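Local coordinates for protein transcriptional repressor (Vibrio fischeri, PDB 3KV1) that probably binds a sugar-type effector through this domain and, as a putative DNA-binding repressor of the SorC family, is thought to regulate transcription, at residues A[58-63]-A[147-152]; A[28-33]-A[252-257]; A[48-53]-A[75-80]; A[20-25]-A[244-249]. All coordinates share one frame; numbering follows the deposited sequence.

Contact 1. Residues A[58-63]-A[147-152]; sequences AVAVGQ and RKAEFA
E150 reaches across to the start of strand 58-61 and ties its first N-H. Its CB packs against the carbonyl oxygen of A58; CG stands anti to its own carbonyl carbon (chi1 -72°), and the bend that follows at chi2 brings the carboxylate back over the neighbouring strand. At the tip, OE2 of E150 accepts a hydrogen bond from A58 N at 2.8 Å. The N-H comes from above the carboxylate plane, 43° out of it, and OE2 also lies 3.9 Å from A58 CB. A glutamate suits this place because a carboxylate on a bent chain can stand in for the next strand carbonyl where the ladder has run out. Beyond it the strands pair in parallel, V59 beside F151 and A60 beside A152, as adjoining strands of a Rossmann-like alpha/beta domain do. F151 N donates to A58 O at 3.3 Å, and A60 N donates to F151 O at 2.9 Å. V59 and F151 share one face of the sheet, where V59 CG1 touches F151 CB at 4.0 Å and the F151 ring turns its edge, in plane, to A58 O. L53 and the end of helix 34-52, with Y48 and N52, pack on the ring from outside the pair. The other face carries A60 and A152, CB to CB at 4.2 Å. A149, just after helix 137-147, sets its methyl 3.5 Å from A58 O and close to A60 N, and side chains this small let the loop lie tight against the strand. E150 O is held in turn by N223 ND2.

Contact 2. Residues A[28-33]-A[252-257]; sequences SLDQPN and SVSCAM
V253 lays its CG2 branch beside L29, meeting L29 CD2 at 4.0 Å, the two side chains running side by side and pointing the same way. The same methyl lies 3.5 Å from S28 O, so the valine spans the point where strand 24-28 gives way to loop; a compact branched residue fits there at the first turn of a helix. D30 carries the polar half of the contact. Its chain leaves with CG anti to the carbonyl carbon (chi1 -68°), which swings the carboxylate over the N-terminus of helix 253-264. OD1 uses its syn lone pair to accept from S254 N at 3.0 Å, and OD2 accepts the S254 hydroxyl proton, OG lying 2.8 Å away and above the carboxylate plane. One carboxylate therefore holds both the main chain and the side chain of a single residue, and the helix end probably favours its negative charge. S252 is the N-cap: its OG receives C255 N at 3.0 Å, a job for which a short hydroxyl is well made. V253 N turns instead to S28 O, 2.9 Å away, and this bond belongs to the parallel bridge between S28 and S252, the last rung before the chain turns into the helix. The first N-H groups of the helix are thus shared out among a strand carbonyl, an aspartate and a serine. Helix 10-20 packs on V253 through L12, while Q37 of helix 34-52 bonds to L29 O and Q31 N, so the contact lies where strands 24-28 and 248-252 both end and both following helices begin.

Contact 3. Residues A[48-53]-A[75-80]; sequences YLNNNL and GIVTQR
N50 and R80 bury the most surface here, and they meet at about a right angle, the amide and guanidinium planes 43° apart. R80 reaches the end of helix 34-52 on a chain folded at chi2 and chi3, with CG set between its own N and carbonyl carbon (chi1 87°). R80 NH1 and NH2 approach end-on and both donate to N50 O, each at 3.1 Å; NH2 lies in the carbonyl plane on a lone pair, whereas NH1 stands above that plane. R80 NH1 also gives a bond of 2.7 Å to L53 O and a weak one to L49 O. Near a helix C-terminus carbonyls begin to run out of i+4 N-H partners, although L49 O still receives L53 N; an arginine, flat and rich in N-H groups, suits N50 O and L53 O there. R80 NE and NH2 turn back to their own loop, approaching T78 O side-on from the same face of its carbonyl, at 2.9 and 2.8 Å, which fixes the rotation of the group. With CG anti to N (chi1 -176°), N50 OD1 reaches the loop and accepts from T78 N at 2.9 Å; the further bond from R80 NH2 to OD1 is weak. N50 OD1 also rests 3.4 Å from V77 CB. L53, just after the helix, adds its CB beside R80 NH1 at 3.8 Å. Residues 75-80 lie in the loop between helix 65-72 and strand 83-86, backed by Y111 of helix 100-111; L49 packs on that tyrosine, and Y48 and L53 lie on F151 of strand 151-158.

Contact 4. Residues A[20-25]-A[244-249]; sequences FNLKRA and GVIDVL
Strands 24-28 and 248-252 open side by side in parallel, R24 paired with V248 and A25 with L249, and D247 O accepts from both K23 N at 2.8 Å and R24 N at 3.3 Å before L249 N donates to R24 O. L22 leads the apolar side: CG anti to its carbonyl carbon (chi1 -57°) swings the two methyls over the other segment, CD2 to I246 CG2 at 4.0 Å and CD1 to L249 CB at 3.9 Å. A branched leucine can thus touch two residues at once, where helices 234-242 and 253-264 close over the group. On the opposite face R24 lends only its CB, resting on both V248 methyls. K23 lays CB 3.4 Å from D247 O and then runs extended to N223, whose OD1 takes its NZ. D247 spends OD2 on V224 N. Waters fill the seam before the strands pair: one lies 2.8 Å from D247 OD1 and also meets N21 O, and another, 2.8 Å from F20 O, also meets I246 O. The chemistry implies a strand start with leucine packing on one face and waters linking F20 O, N21 O and I246 O where the ladder has not yet begun.

In the fold
Contacts 1 and 4 are parallel strand pairings within the same sheet, built mainly on ladder bonds and small or branched apolar residues, with a glutamate added in contact 1; contact 1 is almost wholly buried, whereas contact 4 lies nearer the surface and admits water. Contacts 2 and 3 sit farther out, about 19 Å from the chain centre, and rely on charged or amide side chains at helix ends: an aspartate meets N-H groups at a helix start, an arginine meets carbonyls at a helix finish. Helix 34-52 joins several, since Y48 packs against both F151 of contact 1 and V248 of contact 4. Contacts 2 and 4 mark the two ends of one strand pair, 24-28 with 248-252.

Contact 1. Residues A[58-63]-A[147-152]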
loop_
_atom_site.group_PDB
_atom_site.type_symbol
_atom_site.label_atom_id
_atom_site.label_comp_id
_atom_site.label_asym_id
_atom_site.label_seq_id
_atom_site.Cartn_x
_atom_site.Cartn_y
_atom_site.Cartn_z
ATOM N N ALA A 58 12.558 -12.635 4.075
ATOM C CA ALA A 58 11.297 -11.912 4.125
ATOM C C ALA A 58 10.481 -12.322 5.334
ATOM O O ALA A 58 10.595 -13.457 5.827
ATOM C CB ALA A 58 10.510 -12.198 2.870
ATOM N N VAL A 59 9.624 -11.403 5.768
ATOM C CA VAL A 59 8.683 -11.646 6.880
ATOM C C VAL A 59 7.257 -11.359 6.386
ATOM O O VAL A 59 7.004 -10.266 5.810
ATOM C CB VAL A 59 8.986 -10.703 8.109
ATOM C CG1 VAL A 59 8.085 -11.080 9.284
ATOM C CG2 VAL A 59 10.494 -10.755 8.501
ATOM N N ALA A 60 6.340 -12.331 6.538
ATOM C CA ALA A 60 4.919 -12.118 6.264
ATOM C C ALA A 60 4.349 -11.489 7.517
ATOM O O ALA A 60 4.403 -12.136 8.554
ATOM C CB ALA A 60 4.217 -13.444 6.017
ATOM N N VAL A 61 3.723 -10.314 7.402
ATOM C CA VAL A 61 3.393 -9.512 8.580
ATOM C C VAL A 61 1.869 -9.363 8.719
ATOM O O VAL A 61 1.189 -8.995 7.762
ATOM C CB VAL A 61 4.049 -8.124 8.443
ATOM C CG1 VAL A 61 3.609 -7.178 9.585
ATOM C CG2 VAL A 61 5.616 -8.240 8.403
ATOM N N GLY A 62 1.331 -9.694 9.898
ATOM C CA GLY A 62 -0.103 -9.514 10.140
ATOM C C GLY A 62 -0.399 -8.154 10.751
ATOM O O GLY A 62 0.432 -7.256 10.737
ATOM N N GLN A 63 -1.608 -7.972 11.275
ATOM C CA GLN A 63 -2.006 -6.623 11.648
ATOM C C GLN A 63 -2.170 -6.527 13.154
ATOM O O GLN A 63 -2.065 -7.526 13.867
ATOM C CB GLN A 63 -3.320 -6.233 10.971
ATOM C CG GLN A 63 -4.498 -7.121 11.293
ATOM C CD GLN A 63 -5.801 -6.605 10.681
ATOM O OE1 GLN A 63 -5.813 -5.857 9.693
ATOM N NE2 GLN A 63 -6.920 -7.048 11.251
ATOM N N ARG A 147 3.717 -16.076 1.178
ATOM C CA ARG A 147 3.604 -17.515 1.441
ATOM C C ARG A 147 4.995 -18.117 1.474
ATOM O O ARG A 147 5.263 -19.097 2.183
ATOM C CB ARG A 147 2.812 -18.118 0.264
ATOM C CG ARG A 147 2.250 -19.486 0.415
ATOM C CD ARG A 147 1.293 -19.754 -0.770
ATOM N NE ARG A 147 0.039 -19.002 -0.626
ATOM C CZ ARG A 147 -0.490 -18.225 -1.575
ATOM N NH1 ARG A 147 0.138 -18.071 -2.735
ATOM N NH2 ARG A 147 -1.649 -17.601 -1.363
ATOM N N LYS A 148 5.886 -17.506 0.702
ATOM C CA LYS A 148 7.242 -17.986 0.544
ATOM C C LYS A 148 8.209 -17.328 1.536
ATOM O O LYS A 148 9.420 -17.438 1.393
ATOM C CB LYS A 148 7.694 -17.720 -0.921
ATOM C CG LYS A 148 9.115 -18.152 -1.249
ATOM C CD LYS A 148 9.580 -17.693 -2.644
ATOM C CE LYS A 148 11.098 -17.936 -2.851
ATOM N NZ LYS A 148 11.433 -19.403 -3.142
ATOM N N ALA A 149 7.695 -16.618 2.551
ATOM C CA ALA A 149 8.578 -15.961 3.506
ATOM C C ALA A 149 9.198 -16.960 4.482
ATOM O O ALA A 149 8.594 -17.969 4.836
ATOM C CB ALA A 149 7.786 -14.896 4.316
ATOM N N GLU A 150 10.387 -16.620 4.953
ATOM C CA GLU A 150 11.068 -17.379 5.993
ATOM C C GLU A 150 10.385 -17.229 7.372
ATOM O O GLU A 150 10.438 -18.130 8.173
ATOM C CB GLU A 150 12.526 -16.875 6.119
ATOM C CG GLU A 150 13.484 -17.280 4.937
ATOM C CD GLU A 150 13.472 -16.307 3.764
ATOM O OE1 GLU A 150 14.391 -16.399 2.918
ATOM O OE2 GLU A 150 12.584 -15.425 3.687
ATOM N N PHE A 151 9.822 -16.051 7.647
ATOM C CA PHE A 151 9.178 -15.749 8.933
ATOM C C PHE A 151 7.770 -15.245 8.724
ATOM O O PHE A 151 7.476 -14.692 7.668
ATOM C CB PHE A 151 9.907 -14.607 9.659
ATOM C CG PHE A 151 11.361 -14.895 9.934
ATOM C CD1 PHE A 151 12.334 -14.651 8.938
ATOM C CD2 PHE A 151 11.752 -15.372 11.184
ATOM C CE1 PHE A 151 13.670 -14.922 9.177
ATOM C CE2 PHE A 151 13.109 -15.650 11.435
ATOM C CZ PHE A 151 14.058 -15.410 10.421
ATOM N N ALA A 152 6.933 -15.363 9.774
ATOM C CA ALA A 152 5.679 -14.611 9.825
ATOM C C ALA A 152 5.638 -13.946 11.183
ATOM O O ALA A 152 6.122 -14.517 12.170
ATOM C CB ALA A 152 4.438 -15.544 9.622
#

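Contact 2. Residues A[28-33]-A[252-257]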
loop_
_atom_site.group_PDB
_atom_site.type_symbol
_atom_site.label_atom_id
_atom_site.label_comp_id
_atom_site.label_asym_id
_atom_site.label_seq_id
_atom_site.Cartn_x
_atom_site.Cartn_y
_atom_site.Cartn_z
ATOM N N SER A 28 8.197 -12.974 28.724
ATOM C CA SER A 28 8.457 -11.708 29.403
ATOM C C SER A 28 7.805 -11.712 30.791
ATOM O O SER A 28 6.750 -12.334 31.013
ATOM C CB SER A 28 7.945 -10.529 28.544
ATOM O OG SER A 28 6.531 -10.535 28.467
ATOM N N LEU A 29 8.435 -11.024 31.735
ATOM C CA LEU A 29 7.874 -10.929 33.078
ATOM C C LEU A 29 6.536 -10.196 33.026
ATOM O O LEU A 29 6.307 -9.345 32.160
ATOM C CB LEU A 29 8.837 -10.195 34.007
ATOM C CG LEU A 29 10.170 -10.934 34.183
ATOM C CD1 LEU A 29 11.115 -10.113 35.023
ATOM C CD2 LEU A 29 9.927 -12.310 34.814
ATOM N N ASP A 30 5.645 -10.517 33.959
ATOM C CA ASP A 30 4.356 -9.839 34.015
ATOM C C ASP A 30 4.489 -8.339 34.260
ATOM O O ASP A 30 5.276 -7.897 35.117
ATOM C CB ASP A 30 3.464 -10.465 35.111
ATOM C CG ASP A 30 3.027 -11.890 34.776
ATOM O OD1 ASP A 30 2.918 -12.240 33.569
ATOM O OD2 ASP A 30 2.773 -12.664 35.730
ATOM N N GLN A 31 3.697 -7.572 33.512
ATOM C CA GLN A 31 3.703 -6.108 33.569
ATOM C C GLN A 31 2.386 -5.567 34.116
ATOM O O GLN A 31 1.393 -6.292 34.173
ATOM C CB GLN A 31 3.912 -5.553 32.153
ATOM C CG GLN A 31 5.199 -6.034 31.524
ATOM C CD GLN A 31 6.379 -5.583 32.328
ATOM O OE1 GLN A 31 6.432 -4.430 32.749
ATOM N NE2 GLN A 31 7.325 -6.493 32.591
ATOM N N PRO A 32 2.363 -4.282 34.502
ATOM C CA PRO A 32 1.176 -3.727 35.187
ATOM C C PRO A 32 -0.063 -3.548 34.314
ATOM O O PRO A 32 -1.177 -3.466 34.858
ATOM C CB PRO A 32 1.666 -2.352 35.658
ATOM C CG PRO A 32 2.803 -2.025 34.711
ATOM C CD PRO A 32 3.502 -3.355 34.579
ATOM N N ASN A 33 0.106 -3.460 33.001
ATOM C CA ASN A 33 -1.041 -3.316 32.109
ATOM C C ASN A 33 -0.683 -3.854 30.754
ATOM O O ASN A 33 0.478 -4.228 30.509
ATOM C CB ASN A 33 -1.528 -1.855 32.015
ATOM C CG ASN A 33 -0.442 -0.899 31.513
ATOM O OD1 ASN A 33 0.117 -1.098 30.439
ATOM N ND2 ASN A 33 -0.151 0.146 32.297
ATOM N N SER A 252 3.690 -13.667 28.008
ATOM C CA SER A 252 4.043 -13.282 29.383
ATOM C C SER A 252 4.191 -14.527 30.291
ATOM O O SER A 252 3.736 -15.606 29.921
ATOM C CB SER A 252 2.926 -12.431 29.992
ATOM O OG SER A 252 1.761 -13.225 30.215
ATOM N N VAL A 253 4.780 -14.359 31.478
ATOM C CA VAL A 253 4.863 -15.452 32.439
ATOM C C VAL A 253 3.464 -16.013 32.752
ATOM O O VAL A 253 3.239 -17.229 32.728
ATOM C CB VAL A 253 5.556 -15.009 33.764
ATOM C CG1 VAL A 253 5.351 -16.050 34.876
ATOM C CG2 VAL A 253 7.065 -14.776 33.526
ATOM N N SER A 254 2.518 -15.136 33.067
ATOM C CA SER A 254 1.160 -15.632 33.392
ATOM C C SER A 254 0.507 -16.408 32.246
ATOM O O SER A 254 -0.181 -17.428 32.502
ATOM C CB SER A 254 0.235 -14.499 33.842
ATOM O OG SER A 254 0.523 -14.175 35.169
ATOM N N CYS A 255 0.665 -15.934 31.003
ATOM C CA CYS A 255 0.134 -16.709 29.866
ATOM C C CYS A 255 0.794 -18.079 29.800
ATOM O O CYS A 255 0.121 -19.092 29.563
ATOM C CB CYS A 255 0.321 -16.021 28.514
ATOM S SG CYS A 255 -0.730 -14.577 28.281
ATOM N N ALA A 256 2.112 -18.113 29.991
ATOM C CA ALA A 256 2.841 -19.379 29.929
ATOM C C ALA A 256 2.320 -20.354 30.983
ATOM O O ALA A 256 2.103 -21.536 30.696
ATOM C CB ALA A 256 4.337 -19.156 30.120
HETATM N N MSE A 257 2.141 -19.859 32.211
HETATM C CA MSE A 257 1.602 -20.675 33.322
HETATM C C MSE A 257 0.220 -21.186 32.963
HETATM O O MSE A 257 -0.097 -22.359 33.185
HETATM C CB MSE A 257 1.538 -19.838 34.590
HETATM C CG MSE A 257 2.889 -19.486 35.094
HETATM SE SE MSE A 257 2.705 -18.383 36.686
HETATM C CE MSE A 257 4.491 -18.686 37.417
#

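Contact 3. Residues A[48-53]-A[75-80]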
loop_
_atom_site.group_PDB
_atom_site.type_symbol
_atom_site.label_atom_id
_atom_site.label_comp_id
_atom_site.label_asym_id
_atom_site.label_seq_id
_atom_site.Cartn_x
_atom_site.Cartn_y
_atom_site.Cartn_z
ATOM N N TYR A 48 15.020 -11.185 18.744
ATOM C CA TYR A 48 14.990 -12.428 17.974
ATOM C C TYR A 48 15.124 -12.103 16.469
ATOM O O TYR A 48 15.928 -12.718 15.767
ATOM C CB TYR A 48 13.710 -13.247 18.282
ATOM C CG TYR A 48 13.445 -14.359 17.274
ATOM C CD1 TYR A 48 14.013 -15.617 17.432
ATOM C CD2 TYR A 48 12.633 -14.131 16.172
ATOM C CE1 TYR A 48 13.770 -16.631 16.484
ATOM C CE2 TYR A 48 12.377 -15.123 15.247
ATOM C CZ TYR A 48 12.962 -16.356 15.402
ATOM O OH TYR A 48 12.708 -17.319 14.439
ATOM N N LEU A 49 14.344 -11.151 15.969
ATOM C CA LEU A 49 14.458 -10.785 14.552
ATOM C C LEU A 49 15.812 -10.168 14.226
ATOM O O LEU A 49 16.413 -10.452 13.173
ATOM C CB LEU A 49 13.369 -9.811 14.145
ATOM C CG LEU A 49 11.960 -10.413 14.094
ATOM C CD1 LEU A 49 10.983 -9.298 13.719
ATOM C CD2 LEU A 49 11.895 -11.534 13.052
ATOM N N ASN A 50 16.316 -9.349 15.137
ATOM C CA ASN A 50 17.643 -8.754 14.917
ATOM C C ASN A 50 18.702 -9.815 14.637
ATOM O O ASN A 50 19.553 -9.651 13.744
ATOM C CB ASN A 50 18.059 -7.942 16.161
ATOM C CG ASN A 50 19.381 -7.224 15.976
ATOM O OD1 ASN A 50 19.662 -6.674 14.914
ATOM N ND2 ASN A 50 20.193 -7.203 17.034
ATOM N N ASN A 51 18.675 -10.897 15.416
ATOM C CA ASN A 51 19.663 -11.963 15.262
ATOM C C ASN A 51 19.377 -12.915 14.104
ATOM O O ASN A 51 20.296 -13.493 13.538
ATOM C CB ASN A 51 19.748 -12.784 16.539
ATOM C CG ASN A 51 20.303 -11.999 17.711
ATOM O OD1 ASN A 51 21.211 -11.200 17.560
ATOM N ND2 ASN A 51 19.767 -12.253 18.892
ATOM N N ASN A 52 18.111 -13.095 13.739
ATOM C CA ASN A 52 17.794 -14.197 12.809
ATOM C C ASN A 52 17.403 -13.812 11.398
ATOM O O ASN A 52 17.514 -14.630 10.476
ATOM C CB ASN A 52 16.713 -15.108 13.410
ATOM C CG ASN A 52 17.238 -15.916 14.576
ATOM O OD1 ASN A 52 17.814 -16.972 14.375
ATOM N ND2 ASN A 52 17.080 -15.401 15.796
ATOM N N LEU A 53 16.950 -12.577 11.214
ATOM C CA LEU A 53 16.425 -12.160 9.912
ATOM C C LEU A 53 17.584 -11.720 9.007
ATOM O O LEU A 53 18.115 -10.629 9.149
ATOM C CB LEU A 53 15.404 -11.023 10.114
ATOM C CG LEU A 53 14.803 -10.430 8.849
ATOM C CD1 LEU A 53 14.108 -11.515 8.029
ATOM C CD2 LEU A 53 13.808 -9.313 9.247
ATOM N N GLY A 75 14.711 -0.505 20.229
ATOM C CA GLY A 75 16.001 -1.097 20.521
ATOM C C GLY A 75 16.969 -0.938 19.352
ATOM O O GLY A 75 16.592 -0.508 18.264
ATOM N N ILE A 76 18.226 -1.285 19.580
ATOM C CA ILE A 76 19.248 -1.253 18.534
ATOM C C ILE A 76 19.197 -2.519 17.708
ATOM O O ILE A 76 19.300 -3.624 18.256
ATOM C CB ILE A 76 20.638 -1.274 19.151
ATOM C CG1 ILE A 76 20.874 0.010 19.938
ATOM C CG2 ILE A 76 21.729 -1.457 18.047
ATOM C CD1 ILE A 76 22.203 -0.003 20.679
ATOM N N VAL A 77 19.057 -2.361 16.400
ATOM C CA VAL A 77 19.145 -3.501 15.507
ATOM C C VAL A 77 20.132 -3.188 14.382
ATOM O O VAL A 77 20.316 -2.028 13.967
ATOM C CB VAL A 77 17.765 -3.892 14.940
ATOM C CG1 VAL A 77 16.795 -4.260 16.070
ATOM C CG2 VAL A 77 17.216 -2.770 14.086
ATOM N N THR A 78 20.820 -4.224 13.929
ATOM C CA THR A 78 21.719 -4.088 12.800
ATOM C C THR A 78 20.918 -3.888 11.515
ATOM O O THR A 78 19.832 -4.445 11.356
ATOM C CB THR A 78 22.572 -5.343 12.683
ATOM O OG1 THR A 78 23.218 -5.568 13.943
ATOM C CG2 THR A 78 23.597 -5.179 11.602
ATOM N N GLN A 79 21.437 -3.080 10.600
ATOM C CA GLN A 79 20.720 -2.833 9.356
ATOM C C GLN A 79 20.947 -3.984 8.370
ATOM O O GLN A 79 22.094 -4.413 8.162
ATOM C CB GLN A 79 21.149 -1.484 8.750
ATOM C CG GLN A 79 20.961 -0.317 9.750
ATOM C CD GLN A 79 19.491 -0.140 10.146
ATOM O OE1 GLN A 79 18.692 0.344 9.355
ATOM N NE2 GLN A 79 19.138 -0.542 11.371
ATOM N N ARG A 80 19.866 -4.509 7.788
ATOM C CA ARG A 80 20.013 -5.530 6.764
ATOM C C ARG A 80 18.898 -5.404 5.751
ATOM O O ARG A 80 17.809 -4.918 6.086
ATOM C CB ARG A 80 20.084 -6.944 7.388
ATOM C CG ARG A 80 18.759 -7.694 7.658
ATOM C CD ARG A 80 17.862 -7.040 8.729
ATOM N NE ARG A 80 18.514 -6.685 9.996
ATOM C CZ ARG A 80 18.657 -7.481 11.055
ATOM N NH1 ARG A 80 18.240 -8.745 11.033
ATOM N NH2 ARG A 80 19.202 -7.005 12.164
#

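Contact 4. Residues A[20-25]-A[244-249]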
loop_
_atom_site.group_PDB
_atom_site.type_symbol
_atom_site.label_atom_id
_atom_site.label_comp_id
_atom_site.label_asym_id
_atom_site.label_seq_id
_atom_site.Cartn_x
_atom_site.Cartn_y
_atom_site.Cartn_z
ATOM N N PHE A 20 4.622 -27.862 23.369
ATOM C CA PHE A 20 3.910 -27.375 22.195
ATOM C C PHE A 20 4.706 -27.517 20.901
ATOM O O PHE A 20 4.320 -26.969 19.877
ATOM C CB PHE A 20 3.440 -25.930 22.415
ATOM C CG PHE A 20 2.433 -25.795 23.535
ATOM C CD1 PHE A 20 1.157 -26.334 23.401
ATOM C CD2 PHE A 20 2.774 -25.164 24.732
ATOM C CE1 PHE A 20 0.222 -26.225 24.438
ATOM C CE2 PHE A 20 1.849 -25.055 25.779
ATOM C CZ PHE A 20 0.575 -25.584 25.631
ATOM N N ASN A 21 5.802 -28.267 20.958
ATOM C CA ASN A 21 6.616 -28.498 19.779
ATOM C C ASN A 21 7.072 -27.190 19.114
ATOM O O ASN A 21 6.958 -27.027 17.907
ATOM C CB ASN A 21 5.819 -29.317 18.782
ATOM C CG ASN A 21 6.559 -30.515 18.322
ATOM O OD1 ASN A 21 7.274 -30.469 17.314
ATOM N ND2 ASN A 21 6.424 -31.613 19.072
ATOM N N LEU A 22 7.574 -26.254 19.909
ATOM C CA LEU A 22 8.026 -24.989 19.364
ATOM C C LEU A 22 9.500 -25.076 19.065
ATOM O O LEU A 22 10.218 -25.941 19.584
ATOM C CB LEU A 22 7.835 -23.877 20.390
ATOM C CG LEU A 22 6.381 -23.740 20.870
ATOM C CD1 LEU A 22 6.299 -22.862 22.144
ATOM C CD2 LEU A 22 5.597 -23.113 19.737
ATOM N N LYS A 23 9.954 -24.143 18.252
ATOM C CA LYS A 23 11.380 -23.861 18.105
ATOM C C LYS A 23 11.904 -23.040 19.295
ATOM O O LYS A 23 13.025 -23.247 19.750
ATOM C CB LYS A 23 11.619 -23.056 16.819
ATOM C CG LYS A 23 11.525 -23.926 15.550
ATOM C CD LYS A 23 12.121 -23.182 14.296
ATOM C CE LYS A 23 11.768 -23.834 12.954
ATOM N NZ LYS A 23 12.532 -23.098 11.880
ATOM N N ARG A 24 11.088 -22.096 19.760
ATOM C CA ARG A 24 11.469 -21.160 20.816
ATOM C C ARG A 24 10.224 -20.746 21.577
ATOM O O ARG A 24 9.112 -20.800 21.051
ATOM C CB ARG A 24 12.093 -19.871 20.234
ATOM C CG ARG A 24 13.529 -19.960 19.747
ATOM C CD ARG A 24 14.525 -20.218 20.889
ATOM N NE ARG A 24 14.757 -19.068 21.762
ATOM C CZ ARG A 24 15.557 -18.044 21.467
ATOM N NH1 ARG A 24 16.197 -18.003 20.297
ATOM N NH2 ARG A 24 15.716 -17.054 22.343
ATOM N N ALA A 25 10.430 -20.309 22.814
ATOM C CA ALA A 25 9.420 -19.588 23.562
ATOM C C ALA A 25 10.147 -18.402 24.178
ATOM O O ALA A 25 11.243 -18.558 24.757
ATOM C CB ALA A 25 8.802 -20.490 24.630
ATOM N N GLY A 244 -1.000 -26.025 15.380
ATOM C CA GLY A 244 0.298 -26.565 15.013
ATOM C C GLY A 244 1.168 -25.636 14.173
ATOM O O GLY A 244 2.291 -25.994 13.803
ATOM N N VAL A 245 0.677 -24.445 13.839
ATOM C CA VAL A 245 1.475 -23.627 12.914
ATOM C C VAL A 245 2.538 -22.764 13.562
ATOM O O VAL A 245 3.398 -22.200 12.844
ATOM C CB VAL A 245 0.612 -22.751 11.994
ATOM C CG1 VAL A 245 -0.436 -23.595 11.269
ATOM C CG2 VAL A 245 -0.053 -21.654 12.792
ATOM N N ILE A 246 2.501 -22.630 14.881
ATOM C CA ILE A 246 3.393 -21.673 15.543
ATOM C C ILE A 246 4.766 -22.258 15.809
ATOM O O ILE A 246 4.868 -23.400 16.295
ATOM C CB ILE A 246 2.779 -21.192 16.841
ATOM C CG1 ILE A 246 1.493 -20.439 16.529
ATOM C CG2 ILE A 246 3.750 -20.257 17.577
ATOM C CD1 ILE A 246 0.749 -20.028 17.796
ATOM N N ASP A 247 5.812 -21.510 15.455
ATOM C CA ASP A 247 7.168 -21.957 15.747
ATOM C C ASP A 247 7.816 -21.226 16.922
ATOM O O ASP A 247 8.595 -21.814 17.687
ATOM C CB ASP A 247 7.994 -21.843 14.495
ATOM C CG ASP A 247 7.342 -22.583 13.337
ATOM O OD1 ASP A 247 7.244 -23.835 13.455
ATOM O OD2 ASP A 247 6.879 -21.930 12.352
ATOM N N VAL A 248 7.529 -19.933 17.044
ATOM C CA VAL A 248 8.084 -19.155 18.140
ATOM C C VAL A 248 6.928 -18.450 18.874
ATOM O O VAL A 248 6.172 -17.679 18.257
ATOM C CB VAL A 248 9.040 -18.096 17.601
ATOM C CG1 VAL A 248 9.546 -17.202 18.727
ATOM C CG2 VAL A 248 10.228 -18.742 16.825
ATOM N N LEU A 249 6.771 -18.730 20.165
ATOM C CA LEU A 249 5.673 -18.120 20.913
ATOM C C LEU A 249 6.272 -17.060 21.812
ATOM O O LEU A 249 7.182 -17.353 22.578
ATOM C CB LEU A 249 4.973 -19.168 21.776
ATOM C CG LEU A 249 3.879 -18.627 22.696
ATOM C CD1 LEU A 249 2.709 -18.152 21.821
ATOM C CD2 LEU A 249 3.431 -19.712 23.699
HETATM O O HOH W 1 3.566 -25.693 17.527
HETATM O O HOH W 2 8.085 -25.645 15.481
HETATM O O HOH W 3 5.384 -25.894 15.915
#